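PDB 6BVD: light Chain from Clostridium botulinum, which acts as the zinc-dependent metalloendopeptidase of the mosaic botulinum neurotoxin type HA and probably cleaves a neuronal SNARE protein. Local coordinates for residues F36-F39 / V45-I48; K295-R300 / Y324-D329; I262-F267 / N276-S281; S59-P64 / P160-T165; P222-M227 / F351-L356. One frame throughout, in Å; residues are numbered along the deposited sequence.

Interaction 1. Residues F36-F39 / V45-I48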
# COMPACT_ATOMS: atom_id res chain seq x y z
N PHE A 36 -23.50 15.75 -10.02
CA PHE A 36 -22.95 14.40 -9.97
C PHE A 36 -22.23 14.20 -8.65
O PHE A 36 -21.49 15.08 -8.21
CB PHE A 36 -21.94 14.15 -11.10
CG PHE A 36 -22.53 14.23 -12.50
CD1 PHE A 36 -22.84 13.07 -13.20
CD2 PHE A 36 -22.69 15.44 -13.10
CE1 PHE A 36 -23.37 13.14 -14.49
CE2 PHE A 36 -23.21 15.54 -14.40
CZ PHE A 36 -23.57 14.39 -15.09
N LYS A 37 -22.39 13.02 -8.06
CA LYS A 37 -21.65 12.66 -6.85
C LYS A 37 -20.15 12.55 -7.18
O LYS A 37 -19.76 11.81 -8.10
CB LYS A 37 -22.19 11.36 -6.26
CG LYS A 37 -21.74 11.11 -4.82
CD LYS A 37 -22.31 9.85 -4.26
CE LYS A 37 -21.99 9.72 -2.77
NZ LYS A 37 -22.67 8.56 -2.16
N ALA A 38 -19.32 13.30 -6.46
CA ALA A 38 -17.88 13.39 -6.76
C ALA A 38 -17.02 13.15 -5.52
O ALA A 38 -17.47 13.38 -4.37
CB ALA A 38 -17.57 14.76 -7.38
N PHE A 39 -15.77 12.68 -5.77
CA PHE A 39 -14.88 12.15 -4.72
C PHE A 39 -13.50 12.80 -4.85
O PHE A 39 -12.89 12.77 -5.91
CB PHE A 39 -14.82 10.60 -4.84
CG PHE A 39 -16.18 9.94 -4.76
CD1 PHE A 39 -16.62 9.34 -3.60
CD2 PHE A 39 -17.02 9.94 -5.87
CE1 PHE A 39 -17.84 8.72 -3.53
CE2 PHE A 39 -18.26 9.36 -5.81
CZ PHE A 39 -18.68 8.74 -4.63
N VAL A 45 -8.41 17.61 -6.83
CA VAL A 45 -8.67 16.61 -7.87
C VAL A 45 -9.92 15.83 -7.50
O VAL A 45 -10.01 15.20 -6.42
CB VAL A 45 -7.47 15.61 -8.07
CG1 VAL A 45 -7.75 14.67 -9.22
CG2 VAL A 45 -6.19 16.36 -8.34
N TRP A 46 -10.90 15.86 -8.39
CA TRP A 46 -12.17 15.19 -8.14
C TRP A 46 -12.36 14.07 -9.11
O TRP A 46 -12.02 14.21 -10.30
CB TRP A 46 -13.37 16.18 -8.28
CG TRP A 46 -13.35 17.18 -7.19
CD1 TRP A 46 -12.66 18.33 -7.17
CD2 TRP A 46 -14.02 17.06 -5.92
NE1 TRP A 46 -12.87 18.98 -5.95
CE2 TRP A 46 -13.69 18.21 -5.17
CE3 TRP A 46 -14.86 16.10 -5.34
CZ2 TRP A 46 -14.20 18.44 -3.86
CZ3 TRP A 46 -15.36 16.32 -4.03
CH2 TRP A 46 -15.01 17.48 -3.31
N ILE A 47 -12.92 12.97 -8.63
CA ILE A 47 -13.32 11.89 -9.53
C ILE A 47 -14.84 11.75 -9.60
O ILE A 47 -15.52 11.67 -8.56
CB ILE A 47 -12.72 10.54 -9.07
CG1 ILE A 47 -11.20 10.65 -9.01
CG2 ILE A 47 -13.20 9.37 -9.99
CD1 ILE A 47 -10.50 9.46 -8.41
N ILE A 48 -15.36 11.71 -10.83
CA ILE A 48 -16.74 11.29 -11.04
C ILE A 48 -16.75 9.93 -11.73
O ILE A 48 -16.54 9.84 -12.94
CB ILE A 48 -17.54 12.31 -11.86
CG1 ILE A 48 -17.49 13.69 -11.18
CG2 ILE A 48 -18.98 11.79 -12.09
CD1 ILE A 48 -18.09 14.83 -12.01

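Interaction 2. Residues K295-R300 / Y324-D329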
# COMPACT_ATOMS: atom_id res chain seq x y z
N LYS A 295 5.04 36.66 -20.06
CA LYS A 295 5.29 38.11 -19.97
C LYS A 295 3.98 38.90 -19.88
O LYS A 295 3.89 39.92 -19.15
CB LYS A 295 6.11 38.62 -21.15
CG LYS A 295 7.63 38.36 -21.06
CD LYS A 295 8.35 38.79 -22.35
CE LYS A 295 9.86 38.51 -22.25
NZ LYS A 295 10.60 38.79 -23.50
N ARG A 296 2.99 38.49 -20.67
CA ARG A 296 1.68 39.13 -20.60
C ARG A 296 1.04 38.92 -19.23
O ARG A 296 0.41 39.83 -18.71
CB ARG A 296 0.75 38.61 -21.68
CG ARG A 296 1.19 38.99 -23.08
CD ARG A 296 0.21 38.50 -24.14
NE ARG A 296 0.65 38.80 -25.50
CZ ARG A 296 0.03 38.38 -26.60
NH1 ARG A 296 -1.08 37.64 -26.52
NH2 ARG A 296 0.51 38.69 -27.80
N ILE A 297 1.21 37.73 -18.64
CA ILE A 297 0.60 37.48 -17.31
C ILE A 297 1.29 38.31 -16.23
O ILE A 297 0.61 38.85 -15.37
CB ILE A 297 0.58 35.99 -16.98
CG1 ILE A 297 -0.41 35.29 -17.92
CG2 ILE A 297 0.24 35.67 -15.49
CD1 ILE A 297 -0.38 33.79 -17.82
N ALA A 298 2.61 38.51 -16.33
CA ALA A 298 3.32 39.36 -15.37
C ALA A 298 2.80 40.79 -15.41
O ALA A 298 2.63 41.42 -14.36
CB ALA A 298 4.84 39.34 -15.63
N SER A 299 2.60 41.29 -16.62
CA SER A 299 2.08 42.63 -16.87
C SER A 299 0.67 42.83 -16.30
O SER A 299 0.34 43.88 -15.74
CB SER A 299 2.11 42.92 -18.37
OG SER A 299 1.79 44.26 -18.64
N ARG A 300 -0.16 41.82 -16.50
CA ARG A 300 -1.54 41.84 -16.04
C ARG A 300 -1.61 41.74 -14.50
O ARG A 300 -2.47 42.36 -13.87
CB ARG A 300 -2.31 40.71 -16.73
CG ARG A 300 -3.70 40.51 -16.22
CD ARG A 300 -4.23 39.16 -16.60
NE ARG A 300 -4.73 39.15 -17.96
CZ ARG A 300 -6.01 39.15 -18.31
NH1 ARG A 300 -6.97 39.17 -17.39
NH2 ARG A 300 -6.32 39.13 -19.59
N TYR A 324 4.60 31.15 -11.67
CA TYR A 324 5.22 31.54 -12.94
C TYR A 324 6.66 31.95 -12.76
O TYR A 324 7.29 32.36 -13.72
CB TYR A 324 4.42 32.67 -13.59
CG TYR A 324 3.05 32.24 -13.99
CD1 TYR A 324 2.87 31.41 -15.09
CD2 TYR A 324 1.92 32.69 -13.30
CE1 TYR A 324 1.63 31.00 -15.48
CE2 TYR A 324 0.65 32.29 -13.69
CZ TYR A 324 0.52 31.45 -14.78
OH TYR A 324 -0.69 31.01 -15.20
N GLN A 325 7.17 31.83 -11.54
CA GLN A 325 8.56 32.16 -11.21
C GLN A 325 8.96 33.54 -11.64
O GLN A 325 10.05 33.78 -12.19
CB GLN A 325 9.49 31.14 -11.85
CG GLN A 325 9.35 29.78 -11.23
CD GLN A 325 10.00 29.70 -9.86
OE1 GLN A 325 11.23 29.67 -9.76
NE2 GLN A 325 9.19 29.62 -8.80
N PHE A 326 8.05 34.47 -11.40
CA PHE A 326 8.29 35.86 -11.70
C PHE A 326 9.30 36.48 -10.77
O PHE A 326 9.36 36.13 -9.58
CB PHE A 326 6.97 36.66 -11.59
CG PHE A 326 5.96 36.38 -12.67
CD1 PHE A 326 6.35 36.01 -13.95
CD2 PHE A 326 4.58 36.52 -12.40
CE1 PHE A 326 5.39 35.77 -14.95
CE2 PHE A 326 3.61 36.31 -13.38
CZ PHE A 326 4.00 35.92 -14.66
N ALA A 327 10.05 37.46 -11.29
CA ALA A 327 10.82 38.40 -10.47
C ALA A 327 9.89 39.47 -9.87
O ALA A 327 8.91 39.84 -10.50
CB ALA A 327 11.88 39.05 -11.30
N LYS A 328 10.20 39.94 -8.66
CA LYS A 328 9.47 41.04 -8.02
C LYS A 328 10.44 42.10 -7.52
O LYS A 328 11.28 41.79 -6.69
CB LYS A 328 8.63 40.52 -6.86
CG LYS A 328 7.66 41.53 -6.26
CD LYS A 328 6.98 40.93 -5.04
CE LYS A 328 5.83 41.80 -4.52
NZ LYS A 328 5.22 41.19 -3.30
N ASP A 329 10.37 43.32 -8.04
CA ASP A 329 11.38 44.32 -7.64
C ASP A 329 10.99 45.00 -6.32
O ASP A 329 9.98 44.64 -5.71
CB ASP A 329 11.65 45.35 -8.76
CG ASP A 329 10.49 46.32 -9.01
OD1 ASP A 329 9.63 46.54 -8.13
OD2 ASP A 329 10.49 46.92 -10.11

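Interaction 3. Residues I262-F267 / N276-S281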
# COMPACT_ATOMS: atom_id res chain seq x y z
N ILE A 262 0.84 13.99 -35.99
CA ILE A 262 0.52 13.93 -34.55
C ILE A 262 1.06 15.20 -33.87
O ILE A 262 2.20 15.59 -34.13
CB ILE A 262 1.17 12.66 -33.90
CG1 ILE A 262 0.54 11.37 -34.44
CG2 ILE A 262 1.05 12.67 -32.36
CD1 ILE A 262 -0.95 11.26 -34.20
N THR A 263 0.30 15.83 -32.96
CA THR A 263 0.81 17.03 -32.27
C THR A 263 2.18 16.77 -31.62
O THR A 263 2.40 15.69 -31.07
CB THR A 263 -0.18 17.55 -31.17
OG1 THR A 263 0.44 18.66 -30.50
CG2 THR A 263 -0.48 16.49 -30.13
N SER A 264 3.08 17.75 -31.72
CA SER A 264 4.42 17.67 -31.12
C SER A 264 4.36 17.37 -29.62
O SER A 264 5.34 16.89 -29.05
CB SER A 264 5.20 18.97 -31.31
OG SER A 264 5.67 19.10 -32.63
N ALA A 265 3.22 17.69 -29.00
CA ALA A 265 3.05 17.49 -27.54
C ALA A 265 3.11 16.01 -27.14
O ALA A 265 3.51 15.69 -26.02
CB ALA A 265 1.72 18.12 -27.03
N GLU A 266 2.69 15.10 -28.02
CA GLU A 266 2.74 13.68 -27.65
C GLU A 266 4.18 13.24 -27.55
O GLU A 266 4.52 12.42 -26.68
CB GLU A 266 2.00 12.78 -28.63
CG GLU A 266 0.53 13.14 -28.81
CD GLU A 266 -0.36 12.85 -27.62
OE1 GLU A 266 0.11 12.33 -26.57
OE2 GLU A 266 -1.56 13.17 -27.75
N PHE A 267 5.03 13.75 -28.43
CA PHE A 267 6.44 13.31 -28.37
C PHE A 267 7.15 13.94 -27.17
O PHE A 267 8.03 13.31 -26.55
CB PHE A 267 7.16 13.65 -29.67
CG PHE A 267 6.52 13.01 -30.88
CD1 PHE A 267 6.76 11.68 -31.20
CD2 PHE A 267 5.60 13.72 -31.65
CE1 PHE A 267 6.17 11.09 -32.31
CE2 PHE A 267 4.99 13.14 -32.75
CZ PHE A 267 5.26 11.82 -33.08
N ASN A 276 13.65 14.21 -29.94
CA ASN A 276 14.41 14.54 -31.13
C ASN A 276 13.58 14.41 -32.41
O ASN A 276 14.01 14.85 -33.47
CB ASN A 276 15.65 13.67 -31.20
CG ASN A 276 16.54 13.85 -29.97
OD1 ASN A 276 16.61 14.95 -29.39
ND2 ASN A 276 17.19 12.76 -29.55
N ILE A 277 12.42 13.78 -32.31
CA ILE A 277 11.48 13.77 -33.43
C ILE A 277 10.90 15.19 -33.68
O ILE A 277 10.65 15.59 -34.83
CB ILE A 277 10.37 12.75 -33.18
CG1 ILE A 277 10.99 11.35 -33.13
CG2 ILE A 277 9.30 12.83 -34.25
CD1 ILE A 277 10.03 10.24 -32.73
N VAL A 278 10.71 15.95 -32.62
CA VAL A 278 10.19 17.31 -32.78
C VAL A 278 11.29 18.20 -33.30
O VAL A 278 12.33 18.33 -32.65
CB VAL A 278 9.64 17.89 -31.45
CG1 VAL A 278 8.97 19.28 -31.67
CG2 VAL A 278 8.67 16.93 -30.84
N PRO A 279 11.08 18.82 -34.49
CA PRO A 279 12.05 19.73 -35.10
C PRO A 279 12.46 20.87 -34.20
O PRO A 279 11.61 21.46 -33.49
CB PRO A 279 11.31 20.27 -36.33
CG PRO A 279 10.32 19.20 -36.67
CD PRO A 279 9.91 18.59 -35.36
N GLN A 280 13.73 21.24 -34.30
CA GLN A 280 14.29 22.34 -33.52
C GLN A 280 13.51 23.66 -33.63
O GLN A 280 13.39 24.40 -32.63
CB GLN A 280 15.72 22.61 -33.97
CG GLN A 280 16.54 23.25 -32.90
CD GLN A 280 16.55 22.37 -31.65
OE1 GLN A 280 16.08 22.78 -30.59
NE2 GLN A 280 17.06 21.15 -31.80
N SER A 281 13.02 23.98 -34.84
CA SER A 281 12.28 25.22 -35.06
C SER A 281 10.95 25.22 -34.33
O SER A 281 10.50 26.28 -33.86
CB SER A 281 12.06 25.47 -36.56
OG SER A 281 11.63 24.30 -37.22

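Interaction 4. Residues S59-P64 / P160-T165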
# COMPACT_ATOMS: atom_id res chain seq x y z
N SER A 59 -25.55 7.07 -29.60
CA SER A 59 -25.52 5.87 -30.41
C SER A 59 -24.08 5.36 -30.50
O SER A 59 -23.86 4.20 -30.77
CB SER A 59 -26.09 6.14 -31.81
OG SER A 59 -25.11 6.71 -32.65
N LEU A 60 -23.11 6.22 -30.21
CA LEU A 60 -21.71 5.82 -30.33
C LEU A 60 -21.26 4.87 -29.22
O LEU A 60 -20.24 4.19 -29.37
CB LEU A 60 -20.81 7.05 -30.35
CG LEU A 60 -21.01 7.98 -31.55
CD1 LEU A 60 -20.20 9.28 -31.40
CD2 LEU A 60 -20.69 7.27 -32.86
N PHE A 61 -22.02 4.78 -28.13
CA PHE A 61 -21.65 3.90 -27.01
C PHE A 61 -21.88 2.44 -27.37
O PHE A 61 -21.34 1.55 -26.71
CB PHE A 61 -22.42 4.25 -25.74
CG PHE A 61 -21.91 5.48 -25.06
CD1 PHE A 61 -22.33 6.75 -25.47
CD2 PHE A 61 -21.00 5.38 -24.02
CE1 PHE A 61 -21.85 7.88 -24.86
CE2 PHE A 61 -20.53 6.51 -23.41
CZ PHE A 61 -20.94 7.76 -23.82
N ASN A 62 -22.69 2.21 -28.40
CA ASN A 62 -23.01 0.86 -28.82
C ASN A 62 -22.89 0.67 -30.34
O ASN A 62 -23.89 0.37 -31.00
CB ASN A 62 -24.42 0.51 -28.37
CG ASN A 62 -24.68 -0.96 -28.41
OD1 ASN A 62 -23.75 -1.78 -28.31
ND2 ASN A 62 -25.94 -1.33 -28.62
N PRO A 63 -21.67 0.78 -30.88
CA PRO A 63 -21.50 0.73 -32.35
C PRO A 63 -21.87 -0.63 -32.96
O PRO A 63 -21.65 -1.66 -32.32
CB PRO A 63 -20.00 0.99 -32.56
CG PRO A 63 -19.35 0.70 -31.25
CD PRO A 63 -20.38 0.73 -30.16
N PRO A 64 -22.39 -0.62 -34.20
CA PRO A 64 -22.80 -1.82 -34.94
C PRO A 64 -21.61 -2.68 -35.33
O PRO A 64 -20.47 -2.23 -35.21
CB PRO A 64 -23.49 -1.24 -36.18
CG PRO A 64 -22.87 0.10 -36.36
CD PRO A 64 -22.65 0.61 -34.96
N PRO A 160 -14.54 6.23 -18.83
CA PRO A 160 -14.44 6.38 -20.29
C PRO A 160 -15.70 6.84 -21.01
O PRO A 160 -16.82 6.67 -20.51
CB PRO A 160 -14.10 4.96 -20.76
CG PRO A 160 -14.64 4.08 -19.69
CD PRO A 160 -14.39 4.83 -18.41
N GLY A 161 -15.48 7.41 -22.19
CA GLY A 161 -16.54 7.58 -23.17
C GLY A 161 -16.89 6.26 -23.86
O GLY A 161 -16.76 5.19 -23.25
N PRO A 162 -17.33 6.32 -25.14
CA PRO A 162 -17.74 5.11 -25.87
C PRO A 162 -16.67 4.03 -25.96
O PRO A 162 -17.00 2.87 -25.71
CB PRO A 162 -18.08 5.66 -27.27
CG PRO A 162 -18.65 7.02 -26.96
CD PRO A 162 -17.77 7.55 -25.83
N ASP A 163 -15.45 4.39 -26.33
CA ASP A 163 -14.35 3.43 -26.45
C ASP A 163 -13.67 3.23 -25.09
O ASP A 163 -12.99 4.14 -24.60
CB ASP A 163 -13.35 3.91 -27.52
CG ASP A 163 -12.31 2.83 -27.90
OD1 ASP A 163 -12.01 1.92 -27.07
OD2 ASP A 163 -11.81 2.90 -29.04
N LEU A 164 -13.86 2.06 -24.50
CA LEU A 164 -13.30 1.76 -23.18
C LEU A 164 -11.78 1.74 -23.14
O LEU A 164 -11.22 1.73 -22.05
CB LEU A 164 -13.81 0.43 -22.65
CG LEU A 164 -15.31 0.28 -22.53
CD1 LEU A 164 -15.63 -1.07 -21.98
CD2 LEU A 164 -15.90 1.38 -21.65
N THR A 165 -11.12 1.75 -24.30
CA THR A 165 -9.65 1.72 -24.33
C THR A 165 -9.04 3.13 -24.52
O THR A 165 -7.82 3.30 -24.41
CB THR A 165 -9.13 0.80 -25.47
OG1 THR A 165 -9.44 1.38 -26.73
CG2 THR A 165 -9.79 -0.57 -25.41
O HOH W 1 -19.12 1.50 -25.00

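Interaction 5. Residues P222-M227 / F351-L356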
# COMPACT_ATOMS: atom_id res chain seq x y z
N PRO A 222 -1.20 0.38 -15.58
CA PRO A 222 -2.18 1.49 -15.54
C PRO A 222 -1.70 2.72 -14.78
O PRO A 222 -2.15 3.81 -15.13
CB PRO A 222 -3.39 0.86 -14.83
CG PRO A 222 -3.33 -0.57 -15.19
CD PRO A 222 -1.81 -0.90 -15.18
N ALA A 223 -0.79 2.59 -13.80
CA ALA A 223 -0.31 3.78 -13.09
C ALA A 223 0.53 4.69 -14.02
O ALA A 223 0.48 5.93 -13.92
CB ALA A 223 0.50 3.38 -11.85
N LEU A 224 1.27 4.08 -14.94
CA LEU A 224 2.06 4.84 -15.89
C LEU A 224 1.13 5.47 -16.93
O LEU A 224 1.35 6.62 -17.33
CB LEU A 224 3.14 3.94 -16.58
CG LEU A 224 4.08 4.73 -17.48
CD1 LEU A 224 4.83 5.80 -16.64
CD2 LEU A 224 5.10 3.82 -18.23
N ILE A 225 0.07 4.73 -17.32
CA ILE A 225 -0.93 5.26 -18.23
C ILE A 225 -1.62 6.50 -17.59
O ILE A 225 -1.81 7.49 -18.27
CB ILE A 225 -2.02 4.21 -18.64
CG1 ILE A 225 -1.37 2.99 -19.34
CG2 ILE A 225 -3.04 4.85 -19.58
CD1 ILE A 225 -0.55 3.35 -20.61
N LEU A 226 -1.92 6.43 -16.30
CA LEU A 226 -2.52 7.59 -15.61
C LEU A 226 -1.52 8.75 -15.56
O LEU A 226 -1.84 9.91 -15.87
CB LEU A 226 -3.00 7.17 -14.22
CG LEU A 226 -3.57 8.26 -13.31
CD1 LEU A 226 -4.70 9.03 -14.04
CD2 LEU A 226 -4.04 7.61 -11.99
N MET A 227 -0.26 8.45 -15.23
CA MET A 227 0.77 9.50 -15.21
C MET A 227 0.92 10.23 -16.58
O MET A 227 1.08 11.46 -16.64
CB MET A 227 2.11 8.92 -14.72
CG MET A 227 2.15 8.75 -13.17
SD MET A 227 3.76 8.24 -12.55
CE MET A 227 3.69 6.47 -12.82
N PHE A 351 8.73 16.20 -16.75
CA PHE A 351 7.82 15.09 -16.51
C PHE A 351 7.49 14.33 -17.80
O PHE A 351 6.78 14.85 -18.63
CB PHE A 351 6.55 15.61 -15.87
CG PHE A 351 6.80 16.32 -14.56
CD1 PHE A 351 6.93 15.58 -13.41
CD2 PHE A 351 6.90 17.70 -14.50
CE1 PHE A 351 7.16 16.23 -12.16
CE2 PHE A 351 7.12 18.35 -13.29
CZ PHE A 351 7.25 17.60 -12.11
N THR A 352 8.03 13.12 -17.96
CA THR A 352 7.84 12.36 -19.20
C THR A 352 7.52 10.92 -18.88
O THR A 352 7.91 10.44 -17.83
CB THR A 352 9.09 12.43 -20.11
OG1 THR A 352 10.19 11.76 -19.47
CG2 THR A 352 9.46 13.85 -20.41
N GLU A 353 6.86 10.23 -19.81
CA GLU A 353 6.55 8.81 -19.65
C GLU A 353 7.86 8.00 -19.55
O GLU A 353 7.99 7.09 -18.73
CB GLU A 353 5.70 8.32 -20.80
CG GLU A 353 5.39 6.81 -20.79
CD GLU A 353 4.54 6.36 -21.96
OE1 GLU A 353 3.76 7.20 -22.48
OE2 GLU A 353 4.65 5.17 -22.40
N PHE A 354 8.82 8.35 -20.39
CA PHE A 354 10.12 7.67 -20.42
C PHE A 354 10.84 7.74 -19.06
O PHE A 354 11.34 6.72 -18.55
CB PHE A 354 11.01 8.29 -21.51
CG PHE A 354 12.37 7.61 -21.63
CD1 PHE A 354 12.50 6.41 -22.31
CD2 PHE A 354 13.50 8.18 -21.04
CE1 PHE A 354 13.76 5.77 -22.42
CE2 PHE A 354 14.75 7.55 -21.14
CZ PHE A 354 14.88 6.34 -21.84
N ASN A 355 10.91 8.93 -18.48
CA ASN A 355 11.61 9.11 -17.22
C ASN A 355 10.88 8.49 -16.04
O ASN A 355 11.51 7.92 -15.14
CB ASN A 355 11.87 10.61 -16.92
CG ASN A 355 12.79 10.81 -15.71
OD1 ASN A 355 13.98 10.45 -15.75
ND2 ASN A 355 12.25 11.37 -14.63
N LEU A 356 9.55 8.62 -16.01
CA LEU A 356 8.76 8.05 -14.92
C LEU A 356 8.80 6.51 -15.01
O LEU A 356 8.82 5.82 -14.00
CB LEU A 356 7.31 8.57 -14.96
CG LEU A 356 7.19 10.07 -14.66
CD1 LEU A 356 5.75 10.59 -14.93
CD2 LEU A 356 7.52 10.41 -13.25

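Interaction 1. Residues F36-F39 / V45-I48
In the beta hairpin of strands 36-40 and 45-48, Phe39 and Ile47 form an antiparallel hydrogen-bonded pair. The bond from Ile47 N to Phe39 O is short and nearly straight, 2.7 Å with 166° at the hydrogen, whereas the return bond from Phe39 N to Ile47 O is longer, 3.0 Å, and more bent. Each of these carbonyl oxygens also takes a CA-H contact from the other strand, Ile47 O from Ala38 and Phe39 O from Trp46, both with CA and O 3.4 Å apart. The two segments diverge noticeably from strict antiparallel, their directions lying 133° apart. They are the middle strands of a mixed sheet: Ala38 and Phe36 bond on to strand 21-24, and Trp46 and Ile48 to strand 155-158, which runs parallel to 45-48. On one face of the sheet, the methyl of Ala38 sits between two side chains of the partner strand. Its CB lies 3.6 Å from Trp46 CE3 and 3.9 Å from Ile48 CG1. Trp46 keeps CG beside its backbone N (chi1 -68°), which directs the six-membered ring toward strand 36-40, its edge meeting Ala38 O with CZ3 3.6 Å away. At the far end Ile48 CG2 meets Phe36 CB at 3.9 Å. Phe39 and Ile47 share the other face, where Leu90 of helix 83-100 touches both.

Interaction 2. Residues K295-R300 / Y324-D329
The methyl of Ala298 stands over one face of the Phe326 ring, its CB 3.7 Å from the ring centroid and 17° off the normal. The backbone of the helix joins in, for Ala298 N comes within 3.4 Å of Phe326 CZ. Ile297, one residue earlier, uses its two branches differently. CG2, anti to the backbone N, approaches the edge of the Phe326 ring in its plane, with CZ 3.9 Å away, and at the same time lies over the face of Tyr324, 4.3 Å from that ring's centroid. CD1 reaches farther along the tyrosine, ending 3.8 Å from Tyr324 OH. The isoleucine runs at about a right angle to both aromatic side chains. On its other face the Phe326 ring carries Tyr324 CB, 3.4 Å above the plane and offset toward the rim, so the ring is clamped between Tyr324, two residues back in the chain, and the helix. Farther out, Tyr324 OH is hydrogen-bonded to Gly188 O, and Tyr294, on the same helix as Ile297, meets the tyrosine ring edge-to-face. Beyond Phe326 the chain enters a small hairpin, in which Ala327 pairs with Ser335. Helix 313-323 ends here in a Schellman motif, with Gln325 at positive phi (53°), a turn consistent with Tyr324 and Phe326 both pointing toward helix 280-301.

Interaction 3. Residues I262-F267 / N276-S281
Phe267 projects from helix 264-270 toward Ile277 and Val278, and its side chain meets them in turn. At its root CB touches Val278 CG2 at 3.8 Å. Because CG stays beside the backbone N (chi1 -59°), the ring turns one face to Ile277. CD1, at the rim, lies 3.9 Å from Ile277 CD1, and Phe267 CE1 continues along the isoleucine, 4.0 Å from the same CD1. Ile277 CG2 is centred over the face, 4.1 Å from the centroid and only 12° off the normal, a well-aligned CH-pi contact. The edge of the ring has Ile262 O in its plane, and Ile247 of the neighbouring strand also packs against the phenylalanine. Val278 forks: CG2 meets Phe267 CB and also the Ser264 carbonyl oxygen, and CG1, anti to the backbone N, presses on Ser264 OG at 3.4 Å. Thr263, in the N-cap position, accepts a weak bond of 3.3 Å from Ala265 N at its OG1, which also bonds to Glu244 O. Glu266 sends its carboxylate away from this contact to the zinc, which it binds together with His228 and His232, as in other gluzincin proteases. The helix is therefore two-sided: van der Waals contacts join it to segment 276-281, the one polar side chain among them, Ser264, being satisfied by Tyr245 O, while the residue adjoining Phe267 supplies a carboxylate ligand to the zinc.

Interaction 4. Residues S59-P64 / P160-T165
The apolar part of the contact centres on Pro162, whose ring lies over Phe61. Pro162 CG stands almost exactly on the normal through the aromatic ring, 3.8 Å from its centroid and 4° off the axis, a CH-pi contact. Pro162 CD is displaced toward the rim, 3.8 Å from Phe61 CZ, and the peptide joining Gly161 to Pro162 runs past Phe61 CE2. Pro162 CB approaches Leu60 O at 3.4 Å, and CG, besides covering the ring, lies 4.0 Å from Leu60 CB. Phe61 turns its ring under the proline by keeping CG beside the backbone N (chi1 -76°), and Arg53 adds a cation-pi contact to the same ring.

Polar links between the two loops pass through one water, which donates to Phe61 O at 2.8 Å and to Pro162 O at 2.6 Å. These loops follow neighbouring strands of the mixed sheet: 59-64 comes after strand 45-48 and includes the end of a 3-10 turn, and 160-165 lies in the loop between strands 155-158 and 168-171. Arg51 ties the second of them from outside, its NE to Pro160 O and its NH2 to Gly161 O.

Within 160-165 the hydrogen bonds gather on Asp163 OD1. The backbone N of Thr165 donates to it at 2.9 Å, closing an Asx turn, and Thr165 OG1 donates at 2.6 Å. Both are tilted out of the carboxylate plane on the same side, the amide N-H toward the anti side, and Tyr74 N, outside the two segments, gives this oxygen a third bond.

Interaction 5. Residues P222-M227 / F351-L356
The carboxylate of Glu353, whose stem packs on Leu224, is gripped by several groups: OE1 forms a salt bridge with Arg365 NH2 and takes a weak hydrogen bond from His228 ND1, while OE2 pairs with Thr364 OG1. His228 binds the zinc, so Glu353, about 7 Å from the metal at the nearest side-chain atom, is a second-shell residue that probably helps orient this ligand. Its chain is extended, CG anti to the backbone N (chi1 176°), and leads the carboxylate past Leu224, whose CD2 rests 3.9 Å from Glu353 CG. The leucine's other methyl, CD1, lies against the backbone of the second helix, 4.0 Å from Glu353 O and 4.1 Å from Leu356 CB. One turn along, Met227 bends at its end and brings SD to 3.9 Å from Leu356 CD1. Thr352 caps the helix of the second segment, its OG1 accepting from Asn355 N at 3.1 Å. Helix 222-237, which carries the HExxH motif with zinc ligands His228 and His232, thus lies against the first turn of helix 353-360. Helices 83-100 and 104-115 pack on the Met227 and Leu356 end, through Ile100 and Leu109 on Met227 and Ala105 on Leu356.

Overall arrangement
From the N terminus, interaction 1 closes a short hairpin loop in the mixed sheet. Interaction 4 follows in series, joining the loops after strands 45-48 and 155-158 across some 95 residues. Interaction 5 then spans the longest loop, from the zinc-binding helix 222-237 to helix 353-360. Nested inside it come interaction 3, beside the Glu266 ligand, and then interaction 2; interaction 3 lies just before the start of helix 280-301 and interaction 2 near its end, their centres 28 Å apart. None of the loops cross. Interactions 3 and 5 approach to about 6 Å between nearest atoms, near the metal, whereas interactions 2 and 4 lie on opposite sides of the chain's centre, 44 Å apart between centres.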